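Local structure of aldehyde dehydrogenase (Staphylococcus aureus, 6K10) at residues Tyr289-Asn294 and Glu322-Pro327; Lys296-Leu301 and Gly316-Asp321; Gln13-Ser18 and Ile184-Asp189; Glu35-Leu40 and Gly134-Gly139. The protein oxidises the aldehyde 4,4'-diaponeurosporen-4-al to 4,4'-diaponeurosporenoic acid with NAD+, a step in the biosynthesis of the carotenoid staphyloxanthin. The protein carries 1 engineered substitution. All coordinates share one frame; numbering follows the deposited sequence.

Contact 1: Tyr289-Asn294 and Glu322-Pro327; sequences YGRIVN and ERYIEP
R323, R291 and Y289 account for about half of the surface buried between the loop 289-294 and the start of strand 324-330, and each reaches across with its polar end. R323, bent at its third torsion (chi3 -51°), turns NE onto the carbonyl oxygen of I292, 2.7 Å from NE to O and nearly straight at 173°. In return, I292 N donates to R323 O at 2.9 Å, so the two residues are tied in both directions. V293 O lies over one face of the same guanidinium. R291 grips E322 side-on: NE and NH2 both converge on E322 OE1, with NH2 to OE1 at 2.9 Å, in a salt bridge whose guanidinium and carboxylate planes are almost coplanar. CD1 of Y324 sits over one face of the R291 guanidinium, 3.6 Å from CZ, while E322 OE2 is held by Q284. The hydroxyl of Y289 donates to I325 O, 2.6 Å from OH to O, and its ring leans on CD of P327. One water accepts from I325 N and donates to G290 O. Side-chain donors thus satisfy backbone carbonyls and one salt bridge adds to them; the two donors on E322 OE1 would favour its ionised form.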
loop_
_atom_site.group_PDB
_atom_site.type_symbol
_atom_site.label_atom_id
_atom_site.label_comp_id
_atom_site.label_asym_id
_atom_site.label_seq_id
_atom_site.Cartn_x
_atom_site.Cartn_y
_atom_site.Cartn_z
ATOM N N TYR A 289 1.865 -1.040 37.463
ATOM C CA TYR A 289 0.582 -0.718 36.861
ATOM C C TYR A 289 0.514 0.770 36.553
ATOM O O TYR A 289 0.890 1.602 37.384
ATOM C CB TYR A 289 -0.563 -1.132 37.788
ATOM C CG TYR A 289 -1.929 -0.916 37.193
ATOM C CD1 TYR A 289 -2.328 -1.608 36.058
ATOM C CD2 TYR A 289 -2.823 -0.028 37.772
ATOM C CE1 TYR A 289 -3.578 -1.414 35.510
ATOM C CE2 TYR A 289 -4.071 0.170 37.235
ATOM C CZ TYR A 289 -4.443 -0.523 36.106
ATOM O OH TYR A 289 -5.690 -0.319 35.578
ATOM N N GLY A 290 0.022 1.096 35.357
ATOM C CA GLY A 290 0.068 2.447 34.840
ATOM C C GLY A 290 -1.150 3.274 35.209
ATOM O O GLY A 290 -2.007 2.870 35.998
ATOM N N ARG A 291 -1.215 4.466 34.615
ATOM C CA ARG A 291 -2.258 5.442 34.897
ATOM C C ARG A 291 -2.821 5.993 33.592
ATOM O O ARG A 291 -2.220 5.857 32.524
ATOM C CB ARG A 291 -1.724 6.596 35.758
ATOM C CG ARG A 291 -1.183 6.169 37.115
ATOM C CD ARG A 291 -2.302 5.678 38.012
ATOM N NE ARG A 291 -1.848 5.370 39.367
ATOM C CZ ARG A 291 -1.393 4.182 39.751
ATOM N NH1 ARG A 291 -1.328 3.180 38.885
ATOM N NH2 ARG A 291 -1.008 3.994 41.007
ATOM N N ILE A 292 -3.981 6.636 33.697
ATOM C CA ILE A 292 -4.659 7.192 32.530
ATOM C C ILE A 292 -3.973 8.488 32.112
ATOM O O ILE A 292 -3.486 9.255 32.951
ATOM C CB ILE A 292 -6.157 7.399 32.833
ATOM C CG1 ILE A 292 -6.764 6.112 33.400
ATOM C CG2 ILE A 292 -6.912 7.813 31.581
ATOM C CD1 ILE A 292 -6.560 4.891 32.513
ATOM N N VAL A 293 -3.944 8.744 30.799
ATOM C CA VAL A 293 -3.079 9.790 30.248
ATOM C C VAL A 293 -3.450 11.166 30.793
ATOM O O VAL A 293 -2.571 11.949 31.176
ATOM C CB VAL A 293 -3.113 9.766 28.708
ATOM C CG1 VAL A 293 -4.538 9.927 28.180
ATOM C CG2 VAL A 293 -2.200 10.847 28.138
ATOM N N ASN A 294 -4.741 11.494 30.828
ATOM C CA ASN A 294 -5.167 12.822 31.246
ATOM C C ASN A 294 -6.561 12.741 31.858
ATOM O O ASN A 294 -7.185 11.677 31.902
ATOM C CB ASN A 294 -5.103 13.818 30.076
ATOM C CG ASN A 294 -6.128 13.535 28.985
ATOM O OD1 ASN A 294 -6.875 12.557 29.039
ATOM N ND2 ASN A 294 -6.162 14.401 27.978
ATOM N N GLU A 322 -4.629 10.687 41.079
ATOM C CA GLU A 322 -3.562 9.948 40.421
ATOM C C GLU A 322 -3.912 9.573 38.990
ATOM O O GLU A 322 -3.105 8.919 38.320
ATOM C CB GLU A 322 -3.234 8.677 41.216
ATOM C CG GLU A 322 -2.161 8.849 42.274
ATOM C CD GLU A 322 -1.841 7.547 42.984
ATOM O OE1 GLU A 322 -1.587 6.537 42.293
ATOM O OE2 GLU A 322 -1.848 7.532 44.232
ATOM N N ARG A 323 -5.087 9.982 38.503
ATOM C CA ARG A 323 -5.639 9.483 37.244
ATOM C C ARG A 323 -5.603 7.958 37.221
ATOM O O ARG A 323 -5.229 7.330 36.229
ATOM C CB ARG A 323 -4.915 10.091 36.041
ATOM C CG ARG A 323 -4.928 11.616 36.055
ATOM C CD ARG A 323 -4.551 12.213 34.711
ATOM N NE ARG A 323 -3.305 11.674 34.176
ATOM C CZ ARG A 323 -2.117 12.246 34.336
ATOM N NH1 ARG A 323 -1.035 11.689 33.811
ATOM N NH2 ARG A 323 -2.010 13.376 35.022
ATOM N N TYR A 324 -6.001 7.365 38.342
ATOM C CA TYR A 324 -5.911 5.931 38.568
ATOM C C TYR A 324 -7.263 5.274 38.342
ATOM O O TYR A 324 -8.291 5.774 38.811
ATOM C CB TYR A 324 -5.430 5.641 39.990
ATOM C CG TYR A 324 -5.641 4.211 40.429
ATOM C CD1 TYR A 324 -4.840 3.188 39.939
ATOM C CD2 TYR A 324 -6.645 3.883 41.333
ATOM C CE1 TYR A 324 -5.031 1.879 40.339
ATOM C CE2 TYR A 324 -6.842 2.578 41.740
ATOM C CZ TYR A 324 -6.032 1.579 41.238
ATOM O OH TYR A 324 -6.219 0.273 41.637
ATOM N N ILE A 325 -7.257 4.150 37.631
ATOM C CA ILE A 325 -8.435 3.307 37.482
ATOM C C ILE A 325 -8.007 1.863 37.687
ATOM O O ILE A 325 -7.108 1.372 36.993
ATOM C CB ILE A 325 -9.118 3.490 36.119
ATOM C CG1 ILE A 325 -9.639 4.921 36.001
ATOM C CG2 ILE A 325 -10.257 2.493 35.959
ATOM C CD1 ILE A 325 -10.449 5.172 34.785
ATOM N N GLU A 326 -8.642 1.197 38.644
ATOM C CA GLU A 326 -8.309 -0.176 38.980
ATOM C C GLU A 326 -8.697 -1.118 37.840
ATOM O O GLU A 326 -9.676 -0.872 37.130
ATOM C CB GLU A 326 -9.039 -0.577 40.260
ATOM C CG GLU A 326 -8.647 -1.917 40.845
ATOM C CD GLU A 326 -9.484 -2.281 42.056
ATOM O OE1 GLU A 326 -9.069 -3.176 42.820
ATOM O OE2 GLU A 326 -10.559 -1.673 42.242
ATOM N N PRO A 327 -7.934 -2.193 37.631
ATOM C CA PRO A 327 -8.383 -3.243 36.711
ATOM C C PRO A 327 -9.781 -3.715 37.078
ATOM O O PRO A 327 -10.051 -4.084 38.223
ATOM C CB PRO A 327 -7.339 -4.345 36.906
ATOM C CG PRO A 327 -6.102 -3.600 37.240
ATOM C CD PRO A 327 -6.551 -2.424 38.084
HETATM O O HOH W 1 -4.744 3.257 36.106
#

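Contact 2: Lys296-Leu301 and Gly316-Asp321; sequences KHYHRL and GHSDED
A short antiparallel pair, strand 318-319 with strand 324-330, lies at the margin of a mixed sheet, and helix 295-307 meets strand 318-319 and the residue after it through Y298 and H299. Y298 accounts for most of the helix side. With CG anti to the backbone N (chi1 171°), its ring reaches out from the helix to the chain at S318-E320. The hydroxyl end lies against the backbone, OH being 3.3 Å from CB of S318 and 3.0 Å from N of E320, but the angle at this N rules out a hydrogen bond. Further back, CE2 of the ring packs 3.7 Å from CG of E320. E320 then extends to H299, where OE1 comes up at the edge of the imidazole near NE2; the separation modelled there is too short to be trusted in detail. The ring and carboxylate planes are steeply inclined, 79° apart. D319 OD1 accepts from D321 N at 3.2 Å, forming an Asx turn, and Q284 holds D319 OD2. Y298 also packs on I325, so a single tyrosine touches both strands, an arrangement typical of a helix packed over the face of neighbouring antiparallel strands, here 318-319 and 324-330.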
loop_
_atom_site.group_PDB
_atom_site.type_symbol
_atom_site.label_atom_id
_atom_site.label_comp_id
_atom_site.label_asym_id
_atom_site.label_seq_id
_atom_site.Cartn_x
_atom_site.Cartn_y
_atom_site.Cartn_z
ATOM N N LYS A 296 -9.395 14.066 30.828
ATOM C CA LYS A 296 -10.483 13.816 29.888
ATOM C C LYS A 296 -10.699 12.320 29.690
ATOM O O LYS A 296 -11.828 11.826 29.779
ATOM C CB LYS A 296 -10.201 14.501 28.551
ATOM C CG LYS A 296 -11.204 14.147 27.461
ATOM C CD LYS A 296 -12.624 14.487 27.892
ATOM C CE LYS A 296 -13.616 14.267 26.765
ATOM N NZ LYS A 296 -15.017 14.510 27.214
ATOM N N HIS A 297 -9.621 11.579 29.423
ATOM C CA HIS A 297 -9.756 10.136 29.248
ATOM C C HIS A 297 -10.084 9.442 30.562
ATOM O O HIS A 297 -10.785 8.424 30.564
ATOM C CB HIS A 297 -8.480 9.558 28.639
ATOM C CG HIS A 297 -8.388 9.733 27.155
ATOM N ND1 HIS A 297 -9.233 9.089 26.277
ATOM C CD2 HIS A 297 -7.557 10.483 26.396
ATOM C CE1 HIS A 297 -8.924 9.432 25.040
ATOM N NE2 HIS A 297 -7.908 10.277 25.084
ATOM N N TYR A 298 -9.590 9.973 31.682
ATOM C CA TYR A 298 -9.958 9.425 32.981
ATOM C C TYR A 298 -11.463 9.525 33.205
ATOM O O TYR A 298 -12.105 8.560 33.636
ATOM C CB TYR A 298 -9.193 10.147 34.092
ATOM C CG TYR A 298 -9.676 9.793 35.481
ATOM C CD1 TYR A 298 -9.175 8.684 36.150
ATOM C CD2 TYR A 298 -10.635 10.568 36.121
ATOM C CE1 TYR A 298 -9.619 8.356 37.416
ATOM C CE2 TYR A 298 -11.084 10.247 37.384
ATOM C CZ TYR A 298 -10.574 9.142 38.027
ATOM O OH TYR A 298 -11.023 8.828 39.287
ATOM N N HIS A 299 -12.043 10.690 32.914
ATOM C CA HIS A 299 -13.480 10.865 33.104
ATOM C C HIS A 299 -14.281 10.084 32.072
ATOM O O HIS A 299 -15.388 9.621 32.371
ATOM C CB HIS A 299 -13.835 12.351 33.053
ATOM C CG HIS A 299 -13.396 13.112 34.264
ATOM N ND1 HIS A 299 -12.872 14.385 34.194
ATOM C CD2 HIS A 299 -13.407 12.781 35.576
ATOM C CE1 HIS A 299 -12.575 14.804 35.411
ATOM N NE2 HIS A 299 -12.891 13.850 36.268
ATOM N N ARG A 300 -13.750 9.938 30.857
ATOM C CA ARG A 300 -14.378 9.057 29.880
ATOM C C ARG A 300 -14.520 7.646 30.435
ATOM O O ARG A 300 -15.556 6.997 30.253
ATOM C CB ARG A 300 -13.558 9.042 28.590
ATOM C CG ARG A 300 -14.090 8.103 27.524
ATOM C CD ARG A 300 -13.191 8.104 26.297
ATOM N NE ARG A 300 -11.856 7.585 26.582
ATOM C CZ ARG A 300 -11.561 6.292 26.687
ATOM N NH1 ARG A 300 -10.317 5.914 26.947
ATOM N NH2 ARG A 300 -12.510 5.376 26.537
ATOM N N LEU A 301 -13.494 7.166 31.137
ATOM C CA LEU A 301 -13.503 5.793 31.626
ATOM C C LEU A 301 -14.301 5.649 32.920
ATOM O O LEU A 301 -14.958 4.623 33.128
ATOM C CB LEU A 301 -12.068 5.302 31.815
ATOM C CG LEU A 301 -11.280 4.983 30.543
ATOM C CD1 LEU A 301 -9.787 4.952 30.827
ATOM C CD2 LEU A 301 -11.742 3.654 29.967
ATOM N N GLY A 316 -13.138 -1.744 39.929
ATOM C CA GLY A 316 -14.042 -0.616 39.858
ATOM C C GLY A 316 -13.624 0.604 40.648
ATOM O O GLY A 316 -14.319 1.626 40.587
ATOM N N HIS A 317 -12.520 0.538 41.385
ATOM C CA HIS A 317 -12.074 1.690 42.149
ATOM C C HIS A 317 -11.327 2.672 41.253
ATOM O O HIS A 317 -10.792 2.315 40.200
ATOM C CB HIS A 317 -11.184 1.261 43.316
ATOM C CG HIS A 317 -11.923 0.545 44.403
ATOM N ND1 HIS A 317 -12.029 -0.827 44.453
ATOM C CD2 HIS A 317 -12.603 1.015 45.476
ATOM C CE1 HIS A 317 -12.738 -1.174 45.514
ATOM N NE2 HIS A 317 -13.098 -0.074 46.151
ATOM N N SER A 318 -11.302 3.930 41.686
ATOM C CA SER A 318 -10.648 4.983 40.927
ATOM C C SER A 318 -10.132 6.040 41.889
ATOM O O SER A 318 -10.589 6.151 43.029
ATOM C CB SER A 318 -11.597 5.609 39.900
ATOM O OG SER A 318 -12.774 6.090 40.527
ATOM N N ASP A 319 -9.156 6.812 41.414
ATOM C CA ASP A 319 -8.636 7.946 42.172
ATOM C C ASP A 319 -8.269 9.030 41.170
ATOM O O ASP A 319 -7.306 8.880 40.412
ATOM C CB ASP A 319 -7.436 7.547 43.027
ATOM C CG ASP A 319 -7.001 8.653 43.978
ATOM O OD1 ASP A 319 -7.556 9.769 43.896
ATOM O OD2 ASP A 319 -6.109 8.405 44.814
ATOM N N GLU A 320 -9.042 10.116 41.176
ATOM C CA GLU A 320 -8.836 11.199 40.221
ATOM C C GLU A 320 -7.474 11.858 40.403
ATOM O O GLU A 320 -6.833 12.254 39.423
ATOM C CB GLU A 320 -9.960 12.224 40.377
ATOM C CG GLU A 320 -10.053 13.266 39.284
ATOM C CD GLU A 320 -11.295 14.122 39.440
ATOM O OE1 GLU A 320 -11.967 14.398 38.425
ATOM O OE2 GLU A 320 -11.608 14.507 40.586
ATOM N N ASP A 321 -7.011 11.976 41.651
ATOM C CA ASP A 321 -5.765 12.683 41.931
ATOM C C ASP A 321 -4.546 11.988 41.338
ATOM O O ASP A 321 -3.520 12.643 41.126
ATOM C CB ASP A 321 -5.587 12.844 43.441
ATOM C CG ASP A 321 -6.675 13.694 44.066
ATOM O OD1 ASP A 321 -7.284 14.510 43.341
ATOM O OD2 ASP A 321 -6.922 13.546 45.280
#

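Contact 3: Gln13-Ser18 and Ile184-Asp189; sequences QKFYDS and IHLPFD
The F15 ring has CB of L186 over the centre of one face, a CH-pi contact at 4.1 Å from CB to the ring centroid and only 7° off the normal. At its edge, near the ring plane, the carbonyl oxygen of P187 approaches CZ to 3.5 Å. Another part of the F15 edge, CD1 and CE1, is directed at the face of F188 in an edge-to-face pair, with centroids 4.6 Å apart and planes inclined by 59°. F15 CE1 stands over the middle of the F188 ring. The contact packs helix 10-23 onto the turn that leads into strand 190-194 of the Rossmann-like parallel sheet, probably the NAD-binding domain, as in this family. P187 centres an inverse gamma turn there, with F188 N bonded to L186 O, and this tight turn brings three consecutive side chains round one phenylalanine. F15 reaches them because its CG is anti to the backbone N (chi1 172°), pointing the ring off the helix. L186 CD1 fills in beside the stem, 3.7 Å from F15 CB, and P187 CD lies 3.7 Å from F15 CE2. F15 and F188 also both touch I143 of strand 141-145.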
loop_
_atom_site.group_PDB
_atom_site.type_symbol
_atom_site.label_atom_id
_atom_site.label_comp_id
_atom_site.label_asym_id
_atom_site.label_seq_id
_atom_site.Cartn_x
_atom_site.Cartn_y
_atom_site.Cartn_z
ATOM N N GLN A 13 7.270 26.783 6.382
ATOM C CA GLN A 13 8.688 27.024 6.130
ATOM C C GLN A 13 9.521 25.796 6.477
ATOM O O GLN A 13 10.430 25.421 5.727
ATOM C CB GLN A 13 9.168 28.240 6.923
ATOM C CG GLN A 13 10.394 28.928 6.337
ATOM N N LYS A 14 9.220 25.155 7.608
ATOM C CA LYS A 14 9.933 23.936 7.981
ATOM C C LYS A 14 9.699 22.827 6.963
ATOM O O LYS A 14 10.613 22.054 6.655
ATOM C CB LYS A 14 9.507 23.486 9.377
ATOM C CG LYS A 14 10.091 24.335 10.493
ATOM C CD LYS A 14 9.421 24.049 11.823
ATOM N N PHE A 15 8.479 22.734 6.431
ATOM C CA PHE A 15 8.187 21.730 5.413
ATOM C C PHE A 15 9.036 21.951 4.169
ATOM O O PHE A 15 9.664 21.018 3.654
ATOM C CB PHE A 15 6.701 21.758 5.060
ATOM C CG PHE A 15 6.340 20.899 3.878
ATOM C CD1 PHE A 15 6.401 19.517 3.960
ATOM C CD2 PHE A 15 5.938 21.477 2.685
ATOM C CE1 PHE A 15 6.070 18.729 2.874
ATOM C CE2 PHE A 15 5.606 20.693 1.595
ATOM C CZ PHE A 15 5.672 19.317 1.691
ATOM N N TYR A 16 9.079 23.188 3.674
ATOM C CA TYR A 16 9.785 23.442 2.424
ATOM C C TYR A 16 11.297 23.395 2.606
ATOM O O TYR A 16 12.018 23.052 1.662
ATOM C CB TYR A 16 9.323 24.772 1.835
ATOM C CG TYR A 16 7.947 24.648 1.229
ATOM C CD1 TYR A 16 7.728 23.808 0.148
ATOM C CD2 TYR A 16 6.861 25.334 1.758
ATOM C CE1 TYR A 16 6.475 23.669 -0.406
ATOM C CE2 TYR A 16 5.599 25.201 1.209
ATOM C CZ TYR A 16 5.415 24.366 0.125
ATOM O OH TYR A 16 4.165 24.225 -0.430
ATOM N N ASP A 17 11.796 23.717 3.802
ATOM C CA ASP A 17 13.206 23.475 4.093
ATOM C C ASP A 17 13.522 21.989 4.026
ATOM O O ASP A 17 14.560 21.588 3.482
ATOM C CB ASP A 17 13.570 24.025 5.473
ATOM C CG ASP A 17 13.538 25.537 5.530
ATOM O OD1 ASP A 17 13.417 26.174 4.464
ATOM O OD2 ASP A 17 13.634 26.086 6.648
ATOM N N SER A 18 12.638 21.155 4.579
ATOM C CA SER A 18 12.841 19.711 4.529
ATOM C C SER A 18 12.855 19.208 3.091
ATOM O O SER A 18 13.701 18.382 2.725
ATOM C CB SER A 18 11.754 19.003 5.337
ATOM O OG SER A 18 12.112 17.659 5.598
ATOM N N ILE A 184 -1.216 18.167 7.539
ATOM C CA ILE A 184 -1.846 17.217 6.626
ATOM C C ILE A 184 -2.331 17.854 5.334
ATOM O O ILE A 184 -2.634 17.130 4.378
ATOM C CB ILE A 184 -3.018 16.485 7.311
ATOM C CG1 ILE A 184 -4.063 17.477 7.821
ATOM C CG2 ILE A 184 -2.508 15.604 8.442
ATOM C CD1 ILE A 184 -5.240 16.811 8.509
ATOM N N HIS A 185 -2.418 19.180 5.274
ATOM C CA HIS A 185 -2.781 19.872 4.044
ATOM C C HIS A 185 -1.572 20.236 3.194
ATOM O O HIS A 185 -1.746 20.775 2.097
ATOM C CB HIS A 185 -3.588 21.134 4.363
ATOM C CG HIS A 185 -4.968 20.852 4.867
ATOM N ND1 HIS A 185 -5.879 20.099 4.157
ATOM C CD2 HIS A 185 -5.594 21.219 6.009
ATOM C CE1 HIS A 185 -7.006 20.012 4.841
ATOM N NE2 HIS A 185 -6.860 20.685 5.969
ATOM N N LEU A 186 -0.357 19.958 3.676
ATOM C CA LEU A 186 0.857 20.176 2.908
ATOM C C LEU A 186 1.157 18.958 2.038
ATOM O O LEU A 186 0.882 17.821 2.435
ATOM C CB LEU A 186 2.034 20.449 3.841
ATOM C CG LEU A 186 1.932 21.748 4.642
ATOM C CD1 LEU A 186 3.094 21.883 5.615
ATOM C CD2 LEU A 186 1.872 22.941 3.703
ATOM N N PRO A 187 1.731 19.164 0.827
ATOM C CA PRO A 187 1.951 18.042 -0.103
ATOM C C PRO A 187 3.152 17.182 0.282
ATOM O O PRO A 187 4.139 17.072 -0.455
ATOM C CB PRO A 187 2.146 18.765 -1.441
ATOM C CG PRO A 187 2.805 20.042 -1.060
ATOM C CD PRO A 187 2.185 20.447 0.259
ATOM N N PHE A 188 3.072 16.563 1.458
ATOM C CA PHE A 188 4.049 15.557 1.844
ATOM C C PHE A 188 4.075 14.433 0.813
ATOM O O PHE A 188 3.102 14.189 0.096
ATOM C CB PHE A 188 3.715 14.978 3.221
ATOM C CG PHE A 188 4.139 15.845 4.374
ATOM C CD1 PHE A 188 5.416 15.745 4.902
ATOM C CD2 PHE A 188 3.254 16.746 4.941
ATOM C CE1 PHE A 188 5.806 16.534 5.969
ATOM C CE2 PHE A 188 3.638 17.538 6.008
ATOM C CZ PHE A 188 4.914 17.432 6.522
ATOM N N ASP A 189 5.209 13.742 0.739
ATOM C CA ASP A 189 5.322 12.596 -0.152
ATOM C C ASP A 189 4.796 11.309 0.472
ATOM O O ASP A 189 4.573 10.333 -0.253
ATOM C CB ASP A 189 6.777 12.414 -0.594
ATOM C CG ASP A 189 7.329 13.649 -1.288
ATOM O OD1 ASP A 189 6.853 13.966 -2.399
ATOM O OD2 ASP A 189 8.231 14.304 -0.725
#

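Contact 4: Glu35-Leu40 and Gly134-Gly139; sequences EQLKKL and GAIAAG
Apolar contacts join L37, L40 and Q36 of helix 30-46 to I136 and A137 of helix 126-138. I136 is at the centre of the contact, its two branches going to different partners. CG2 meets CD2 of L37 at 3.7 Å, and the L37 and I136 side chains lie alongside one another, pointing opposite ways. The other branch runs on through CG1, anti to the carbonyl carbon (chi1 -72°), to CD1, which touches CD2 of L40 at 3.9 Å. The stem of Q36 flanks the same CG2, with CB at 4.1 Å, and a looser contact puts CD1 of L37 near CB of A137. The polar bonds of the two segments do not link them to each other. Q36 bends back at its second torsion (chi2 -48°), leading its amide away from I136, and its OE1 accepts from K39 NZ at 3.1 Å along its own helix. G139, with positive phi, closes the other helix in a Schellman motif, G139 N bonding to I136 O at 2.9 Å. The axes of 35-40 and 134-138 approach to 9.9 Å and run at 151°, close to antiparallel. Helix 63-89 adds I78, which packs on L37 and L40, and L85, which packs on A137. The arrangement is typical of a beta-alpha-beta crossover, in which helix 126-138 connects parallel strands 104-118 and 141-145, with helices 30-46 and 63-89 packed against it.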
loop_
_atom_site.group_PDB
_atom_site.type_symbol
_atom_site.label_atom_id
_atom_site.label_comp_id
_atom_site.label_asym_id
_atom_site.label_seq_id
_atom_site.Cartn_x
_atom_site.Cartn_y
_atom_site.Cartn_z
ATOM N N GLU A 35 24.655 6.394 9.179
ATOM C CA GLU A 35 25.194 7.292 10.194
ATOM C C GLU A 35 24.080 7.954 10.995
ATOM O O GLU A 35 24.211 8.141 12.210
ATOM C CB GLU A 35 26.094 8.340 9.542
ATOM C CG GLU A 35 26.684 9.339 10.520
ATOM C CD GLU A 35 27.854 8.774 11.306
ATOM O OE1 GLU A 35 28.309 9.448 12.254
ATOM O OE2 GLU A 35 28.321 7.662 10.977
ATOM N N GLN A 36 22.973 8.308 10.335
ATOM C CA GLN A 36 21.846 8.892 11.057
ATOM C C GLN A 36 21.249 7.894 12.038
ATOM O O GLN A 36 20.828 8.268 13.140
ATOM C CB GLN A 36 20.779 9.373 10.072
ATOM C CG GLN A 36 21.295 10.305 8.989
ATOM C CD GLN A 36 22.162 11.423 9.534
ATOM O OE1 GLN A 36 21.796 12.102 10.494
ATOM N NE2 GLN A 36 23.323 11.619 8.920
ATOM N N LEU A 37 21.203 6.616 11.657
ATOM C CA LEU A 37 20.703 5.595 12.571
ATOM C C LEU A 37 21.617 5.447 13.782
ATOM O O LEU A 37 21.137 5.299 14.912
ATOM C CB LEU A 37 20.551 4.268 11.831
ATOM C CG LEU A 37 19.428 4.245 10.791
ATOM C CD1 LEU A 37 19.577 3.045 9.870
ATOM C CD2 LEU A 37 18.066 4.236 11.468
ATOM N N LYS A 38 22.937 5.489 13.569
ATOM C CA LYS A 38 23.872 5.493 14.692
ATOM C C LYS A 38 23.603 6.669 15.618
ATOM O O LYS A 38 23.509 6.505 16.840
ATOM C CB LYS A 38 25.317 5.557 14.195
ATOM C CG LYS A 38 25.729 4.459 13.250
ATOM N N LYS A 39 23.496 7.869 15.047
ATOM C CA LYS A 39 23.247 9.056 15.857
ATOM C C LYS A 39 21.927 8.939 16.606
ATOM O O LYS A 39 21.835 9.330 17.774
ATOM C CB LYS A 39 23.264 10.302 14.971
ATOM C CG LYS A 39 24.641 10.645 14.416
ATOM C CD LYS A 39 24.534 11.567 13.213
ATOM C CE LYS A 39 23.888 12.891 13.585
ATOM N NZ LYS A 39 23.660 13.748 12.387
ATOM N N LEU A 40 20.899 8.389 15.955
ATOM C CA LEU A 40 19.616 8.188 16.622
ATOM C C LEU A 40 19.760 7.261 17.823
ATOM O O LEU A 40 19.211 7.527 18.899
ATOM C CB LEU A 40 18.595 7.623 15.634
ATOM C CG LEU A 40 17.159 7.515 16.149
ATOM C CD1 LEU A 40 16.631 8.885 16.544
ATOM C CD2 LEU A 40 16.260 6.866 15.109
ATOM N N GLY A 134 12.074 3.450 9.868
ATOM C CA GLY A 134 11.771 3.101 8.490
ATOM C C GLY A 134 11.982 4.266 7.543
ATOM O O GLY A 134 12.570 4.112 6.470
ATOM N N ALA A 135 11.509 5.452 7.933
ATOM C CA ALA A 135 11.678 6.632 7.090
ATOM C C ALA A 135 13.152 6.953 6.885
ATOM O O ALA A 135 13.582 7.258 5.767
ATOM C CB ALA A 135 10.946 7.825 7.705
ATOM N N ILE A 136 13.943 6.894 7.959
ATOM C CA ILE A 136 15.380 7.146 7.849
ATOM C C ILE A 136 16.028 6.116 6.937
ATOM O O ILE A 136 16.735 6.462 5.982
ATOM C CB ILE A 136 16.039 7.141 9.240
ATOM C CG1 ILE A 136 15.648 8.385 10.036
ATOM C CG2 ILE A 136 17.554 7.044 9.106
ATOM C CD1 ILE A 136 16.127 8.352 11.474
ATOM N N ALA A 137 15.798 4.831 7.224
ATOM C CA ALA A 137 16.451 3.765 6.472
ATOM C C ALA A 137 16.058 3.785 5.002
ATOM O O ALA A 137 16.859 3.402 4.142
ATOM C CB ALA A 137 16.115 2.407 7.091
ATOM N N ALA A 138 14.841 4.227 4.693
ATOM C CA ALA A 138 14.399 4.303 3.308
ATOM C C ALA A 138 14.926 5.535 2.583
ATOM O O ALA A 138 14.746 5.636 1.365
ATOM C CB ALA A 138 12.871 4.275 3.243
ATOM N N GLY A 139 15.558 6.469 3.292
ATOM C CA GLY A 139 16.191 7.602 2.650
ATOM C C GLY A 139 15.366 8.864 2.576
ATOM O O GLY A 139 15.594 9.687 1.682
#

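From the N terminus, helix 10-23 begins contact 3, which closes far along the chain on the turn before strand 190-194. Contact 4 opens and closes within that long loop; the two contacts lie about 20 Å apart between centres and do not touch. Both are complete before contact 1 opens at 289-294. Contact 2 falls wholly between the segments of contact 1, and the two touch where H317 ND1 meets E326 OE2. Contacts 1 and 2 bind helix 295-307 and its leading loop to strands 318-319 and 324-330 of one sheet; contact 3 holds helix 10-23 to the turn entering the other sheet, and contact 4 holds helix 30-46 to helix 126-138, which connects two of its strands.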